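Long-range contact in member of s1p family of ribosomal proteins (Pyrococcus furiosus, PDB 5YH1), which probably acts as a manganese-dependent DHH-family exonuclease on nucleic acids, the crystallised part being the DHH domain of a longer protein: residues 351-365 and 376-388. Numbering follows the deposited sequence.
Sequences HDHFKEQYGEDSPIL and VRASDGMAKYNFD
Arg-377 CB lies over the centre of the His-351 imidazole, a CH-pi contact 3.7 Å from the centroid, while Lys-355 CG covers the opposite face nearer the rim. At the edge, in plane, are Ile-364 O, Ser-379 N and a water that is hydrogen-bonded to NE2 and accepts from Lys-355 NZ. CG of His-351 stands anti to the backbone N (chi1 -169°), which lays the ring under Arg-377 CB; a histidine suits this place because its faces take aliphatic carbon while its nitrogens meet the water and Thr-366. A second ring, Phe-387, receives Leu-365 CD1 over one face. Tyr-385 CE1 meets Pro-363 CB at 3.5 Å, while the tyrosine OH bonds to Asn-322 O.

Ser-379 pins the end of one hairpin strand to the start of the other. Its OG donates to Ser-362 O (2.7 Å), in the carbonyl plane, and accepts from Ile-364 N (2.8 Å), so a small hydroxyl residue serves two backbone groups. Its own N donates to Ile-364 O (169°). Gly-381 packs against the 361-363 backbone, where a CB would collide with Ser-362 O.

Glu-360, bent at chi2 (84°), turns the anti lone pair of OE2 to Asp-380 N (2.9 Å, nearly straight), and its OE1 forms a salt bridge with Lys-355 NZ, the hydrogen bond in it weak (3.2 Å). An alanine here would remove both links, and is likely to leave Asp-380 N without this acceptor and the lysine short of one anionic partner.

Strands 364-369 and 373-378 form an antiparallel hairpin, Leu-365 facing Ala-378 as a non-hydrogen-bonded pair. Helix 343-358 packs through His-351 beside Arg-377, Leu-365 and Val-376 touch helix 423-435, and strand 325-330 pairs in parallel with 364-369 along the edge away from 373-378.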
loop_
_atom_site.group_PDB
_atom_site.type_symbol
_atom_site.label_atom_id
_atom_site.label_comp_id
_atom_site.label_asym_id
_atom_site.label_seq_id
_atom_site.Cartn_x
_atom_site.Cartn_y
_atom_site.Cartn_z
ATOM N N HIS A 351 -0.558 27.243 14.049
ATOM C CA HIS A 351 -0.077 27.613 15.372
ATOM C C HIS A 351 1.074 28.625 15.281
ATOM O O HIS A 351 1.060 29.639 15.983
ATOM C CB HIS A 351 0.357 26.370 16.143
ATOM C CG HIS A 351 0.617 26.616 17.591
ATOM N ND1 HIS A 351 -0.356 27.081 18.450
ATOM C CD2 HIS A 351 1.726 26.431 18.341
ATOM C CE1 HIS A 351 0.145 27.174 19.668
ATOM N NE2 HIS A 351 1.408 26.786 19.629
ATOM N N ASP A 352 2.046 28.348 14.411
ATOM C CA ASP A 352 3.175 29.261 14.181
ATOM C C ASP A 352 2.714 30.639 13.763
ATOM O O ASP A 352 3.287 31.638 14.188
ATOM C CB ASP A 352 4.120 28.728 13.104
ATOM C CG ASP A 352 4.921 27.541 13.566
ATOM O OD1 ASP A 352 4.972 27.276 14.787
ATOM O OD2 ASP A 352 5.485 26.845 12.698
ATOM N N HIS A 353 1.683 30.693 12.929
ATOM C CA HIS A 353 1.157 31.973 12.468
ATOM C C HIS A 353 0.638 32.785 13.645
ATOM O O HIS A 353 0.887 33.988 13.729
ATOM C CB HIS A 353 0.056 31.764 11.437
ATOM C CG HIS A 353 -0.688 33.010 11.089
ATOM N ND1 HIS A 353 -0.273 33.872 10.098
ATOM C CD2 HIS A 353 -1.825 33.539 11.598
ATOM C CE1 HIS A 353 -1.123 34.879 10.009
ATOM N NE2 HIS A 353 -2.068 34.706 10.915
ATOM N N PHE A 354 -0.068 32.122 14.560
ATOM C CA PHE A 354 -0.603 32.803 15.729
ATOM C C PHE A 354 0.520 33.224 16.685
ATOM O O PHE A 354 0.427 34.276 17.315
ATOM C CB PHE A 354 -1.702 31.971 16.412
ATOM C CG PHE A 354 -3.043 32.105 15.745
ATOM C CD1 PHE A 354 -3.414 31.259 14.708
ATOM C CD2 PHE A 354 -3.917 33.105 16.124
ATOM C CE1 PHE A 354 -4.638 31.403 14.068
ATOM C CE2 PHE A 354 -5.143 33.257 15.492
ATOM C CZ PHE A 354 -5.508 32.401 14.462
ATOM N N LYS A 355 1.592 32.434 16.742
ATOM C CA LYS A 355 2.777 32.776 17.541
ATOM C C LYS A 355 3.531 33.987 16.986
ATOM O O LYS A 355 3.941 34.864 17.745
ATOM C CB LYS A 355 3.723 31.570 17.661
ATOM C CG LYS A 355 3.297 30.609 18.767
ATOM C CD LYS A 355 3.765 29.189 18.552
ATOM C CE LYS A 355 5.221 29.128 18.146
ATOM N NZ LYS A 355 5.752 27.748 18.301
ATOM N N GLU A 356 3.707 34.025 15.672
ATOM C CA GLU A 356 4.313 35.178 15.005
ATOM C C GLU A 356 3.514 36.451 15.253
ATOM O O GLU A 356 4.086 37.500 15.502
ATOM C CB GLU A 356 4.454 34.924 13.494
ATOM C CG GLU A 356 5.624 34.002 13.160
ATOM C CD GLU A 356 5.463 33.219 11.857
ATOM O OE1 GLU A 356 4.678 33.637 10.971
ATOM O OE2 GLU A 356 6.137 32.170 11.720
ATOM N N GLN A 357 2.194 36.357 15.205
ATOM C CA GLN A 357 1.349 37.531 15.383
ATOM C C GLN A 357 1.259 38.030 16.834
ATOM O O GLN A 357 1.277 39.237 17.071
ATOM C CB GLN A 357 -0.050 37.244 14.859
ATOM C CG GLN A 357 -0.969 38.446 14.897
ATOM C CD GLN A 357 -2.219 38.260 14.063
ATOM O OE1 GLN A 357 -2.327 37.323 13.268
ATOM N NE2 GLN A 357 -3.172 39.163 14.234
ATOM N N TYR A 358 1.151 37.111 17.796
ATOM C CA TYR A 358 0.899 37.473 19.196
ATOM C C TYR A 358 2.054 37.174 20.147
ATOM O O TYR A 358 2.017 37.594 21.292
ATOM C CB TYR A 358 -0.361 36.762 19.695
ATOM C CG TYR A 358 -1.594 37.111 18.908
ATOM C CD1 TYR A 358 -2.233 38.321 19.100
ATOM C CD2 TYR A 358 -2.118 36.235 17.960
ATOM C CE1 TYR A 358 -3.366 38.659 18.378
ATOM C CE2 TYR A 358 -3.247 36.560 17.234
ATOM C CZ TYR A 358 -3.868 37.774 17.450
ATOM O OH TYR A 358 -4.999 38.102 16.737
ATOM N N GLY A 359 3.058 36.432 19.688
ATOM C CA GLY A 359 4.216 36.081 20.512
ATOM C C GLY A 359 4.136 34.683 21.099
ATOM O O GLY A 359 3.068 34.253 21.572
ATOM N N GLU A 360 5.275 33.989 21.076
ATOM C CA GLU A 360 5.437 32.656 21.682
ATOM C C GLU A 360 5.116 32.644 23.174
ATOM O O GLU A 360 4.635 31.638 23.701
ATOM C CB GLU A 360 6.877 32.156 21.466
ATOM C CG GLU A 360 7.307 30.910 22.251
ATOM C CD GLU A 360 6.911 29.590 21.590
ATOM O OE1 GLU A 360 7.436 29.307 20.489
ATOM O OE2 GLU A 360 6.104 28.823 22.184
ATOM N N ASP A 361 5.388 33.749 23.863
ATOM C CA ASP A 361 5.181 33.790 25.304
ATOM C C ASP A 361 3.762 34.163 25.675
ATOM O O ASP A 361 3.387 34.037 26.832
ATOM C CB ASP A 361 6.190 34.732 25.978
ATOM C CG ASP A 361 7.623 34.260 25.802
ATOM O OD1 ASP A 361 7.873 33.044 25.941
ATOM O OD2 ASP A 361 8.496 35.095 25.510
ATOM N N SER A 362 2.962 34.614 24.711
ATOM C CA SER A 362 1.531 34.762 24.958
ATOM C C SER A 362 0.925 33.345 25.074
ATOM O O SER A 362 1.440 32.417 24.467
ATOM C CB SER A 362 0.856 35.585 23.856
ATOM O OG SER A 362 0.545 34.792 22.720
ATOM N N PRO A 363 -0.117 33.173 25.899
ATOM C CA PRO A 363 -0.738 31.850 26.077
ATOM C C PRO A 363 -1.628 31.471 24.893
ATOM O O PRO A 363 -2.752 31.982 24.768
ATOM C CB PRO A 363 -1.570 32.023 27.351
ATOM C CG PRO A 363 -1.921 33.478 27.360
ATOM C CD PRO A 363 -0.741 34.191 26.763
ATOM N N ILE A 364 -1.113 30.603 24.022
ATOM C CA ILE A 364 -1.838 30.207 22.804
ATOM C C ILE A 364 -2.038 28.703 22.762
ATOM O O ILE A 364 -1.081 27.941 22.891
ATOM C CB ILE A 364 -1.101 30.618 21.512
ATOM C CG1 ILE A 364 -0.820 32.126 21.499
ATOM C CG2 ILE A 364 -1.935 30.242 20.292
ATOM C CD1 ILE A 364 0.098 32.568 20.378
ATOM N N LEU A 365 -3.288 28.301 22.563
ATOM C CA LEU A 365 -3.661 26.895 22.434
ATOM C C LEU A 365 -4.401 26.682 21.131
ATOM O O LEU A 365 -5.474 27.241 20.924
ATOM C CB LEU A 365 -4.546 26.468 23.603
ATOM C CG LEU A 365 -4.798 24.962 23.730
ATOM C CD1 LEU A 365 -3.522 24.193 24.034
ATOM C CD2 LEU A 365 -5.810 24.719 24.837
ATOM N N VAL A 376 -3.236 19.014 19.230
ATOM C CA VAL A 376 -3.194 20.096 20.203
ATOM C C VAL A 376 -1.792 20.679 20.250
ATOM O O VAL A 376 -0.817 19.942 20.353
ATOM C CB VAL A 376 -3.563 19.605 21.614
ATOM C CG1 VAL A 376 -3.517 20.761 22.614
ATOM C CG2 VAL A 376 -4.943 18.959 21.613
ATOM N N ARG A 377 -1.697 22.000 20.161
ATOM C CA ARG A 377 -0.418 22.696 20.304
ATOM C C ARG A 377 -0.556 23.861 21.262
ATOM O O ARG A 377 -1.478 24.659 21.148
ATOM C CB ARG A 377 0.086 23.158 18.946
ATOM C CG ARG A 377 0.665 22.010 18.152
ATOM C CD ARG A 377 0.810 22.334 16.688
ATOM N NE ARG A 377 2.037 21.748 16.157
ATOM C CZ ARG A 377 2.134 20.586 15.518
ATOM N NH1 ARG A 377 1.073 19.825 15.306
ATOM N NH2 ARG A 377 3.316 20.181 15.074
ATOM N N ALA A 378 0.358 23.918 22.225
ATOM C CA ALA A 378 0.378 24.927 23.274
ATOM C C ALA A 378 1.682 25.710 23.189
ATOM O O ALA A 378 2.752 25.121 23.167
ATOM C CB ALA A 378 0.270 24.257 24.630
ATOM N N SER A 379 1.596 27.033 23.119
ATOM C CA SER A 379 2.797 27.874 23.193
ATOM C C SER A 379 3.429 27.817 24.587
ATOM O O SER A 379 2.790 27.401 25.562
ATOM C CB SER A 379 2.444 29.321 22.876
ATOM O OG SER A 379 1.590 29.833 23.878
ATOM N N ASP A 380 4.685 28.249 24.675
ATOM C CA ASP A 380 5.402 28.324 25.956
ATOM C C ASP A 380 4.615 29.099 26.995
ATOM O O ASP A 380 4.614 28.736 28.162
ATOM C CB ASP A 380 6.769 28.965 25.767
ATOM C CG ASP A 380 7.704 28.090 24.974
ATOM O OD1 ASP A 380 7.453 26.869 24.884
ATOM O OD2 ASP A 380 8.690 28.618 24.435
ATOM N N GLY A 381 3.922 30.142 26.555
ATOM C CA GLY A 381 3.034 30.920 27.418
ATOM C C GLY A 381 1.997 30.122 28.194
ATOM O O GLY A 381 1.550 30.560 29.260
HETATM N N MSE A 382 1.604 28.959 27.669
HETATM C CA MSE A 382 0.618 28.106 28.348
HETATM C C MSE A 382 1.181 27.510 29.629
HETATM O O MSE A 382 0.429 27.122 30.523
HETATM C CB MSE A 382 0.144 26.985 27.416
HETATM C CG MSE A 382 -0.520 27.481 26.133
HETATM SE SE MSE A 382 -2.249 28.287 26.563
HETATM C CE MSE A 382 -3.093 26.752 27.488
ATOM N N ALA A 383 2.503 27.426 29.745
ATOM C CA ALA A 383 3.123 26.968 30.995
ATOM C C ALA A 383 2.674 27.811 32.207
ATOM O O ALA A 383 2.526 27.286 33.299
ATOM C CB ALA A 383 4.639 26.977 30.873
ATOM N N LYS A 384 2.421 29.102 31.992
ATOM C CA LYS A 384 1.939 30.007 33.044
ATOM C C LYS A 384 0.578 29.606 33.616
ATOM O O LYS A 384 0.155 30.130 34.648
ATOM C CB LYS A 384 1.867 31.449 32.516
ATOM C CG LYS A 384 3.225 32.017 32.106
ATOM C CD LYS A 384 3.143 33.487 31.707
ATOM C CE LYS A 384 2.888 33.718 30.213
ATOM N NZ LYS A 384 3.994 34.472 29.544
ATOM N N TYR A 385 -0.114 28.699 32.932
ATOM C CA TYR A 385 -1.416 28.228 33.369
ATOM C C TYR A 385 -1.384 26.752 33.773
ATOM O O TYR A 385 -2.433 26.156 34.011
ATOM C CB TYR A 385 -2.429 28.433 32.249
ATOM C CG TYR A 385 -2.714 29.875 31.935
ATOM C CD1 TYR A 385 -1.877 30.609 31.088
ATOM C CD2 TYR A 385 -3.819 30.512 32.475
ATOM C CE1 TYR A 385 -2.143 31.935 30.789
ATOM C CE2 TYR A 385 -4.094 31.836 32.176
ATOM C CZ TYR A 385 -3.251 32.540 31.334
ATOM O OH TYR A 385 -3.509 33.852 31.048
ATOM N N ASN A 386 -0.186 26.175 33.848
ATOM C CA ASN A 386 -0.008 24.747 34.139
ATOM C C ASN A 386 -0.811 23.829 33.210
ATOM O O ASN A 386 -1.431 22.857 33.643
ATOM C CB ASN A 386 -0.305 24.453 35.617
ATOM C CG ASN A 386 0.793 24.962 36.528
ATOM O OD1 ASN A 386 1.837 24.323 36.668
ATOM N ND2 ASN A 386 0.579 26.132 37.127
ATOM N N PHE A 387 -0.796 24.156 31.924
ATOM C CA PHE A 387 -1.442 23.323 30.933
ATOM C C PHE A 387 -0.690 22.000 30.836
ATOM O O PHE A 387 0.519 21.983 30.666
ATOM C CB PHE A 387 -1.455 24.014 29.571
ATOM C CG PHE A 387 -1.975 23.143 28.473
ATOM C CD1 PHE A 387 -3.337 23.011 28.271
ATOM C CD2 PHE A 387 -1.106 22.419 27.672
ATOM C CE1 PHE A 387 -3.830 22.188 27.265
ATOM C CE2 PHE A 387 -1.593 21.595 26.667
ATOM C CZ PHE A 387 -2.955 21.480 26.469
ATOM N N ASP A 388 -1.408 20.893 30.963
ATOM C CA ASP A 388 -0.808 19.571 30.785
ATOM C C ASP A 388 -1.801 18.711 30.025
ATOM O O ASP A 388 -2.857 18.354 30.554
ATOM C CB ASP A 388 -0.465 18.939 32.141
ATOM C CG ASP A 388 0.261 17.591 32.010
ATOM O OD1 ASP A 388 0.040 16.842 31.036
ATOM O OD2 ASP A 388 1.060 17.269 32.902
HETATM O O HOH W 1 4.376 26.169 20.393
#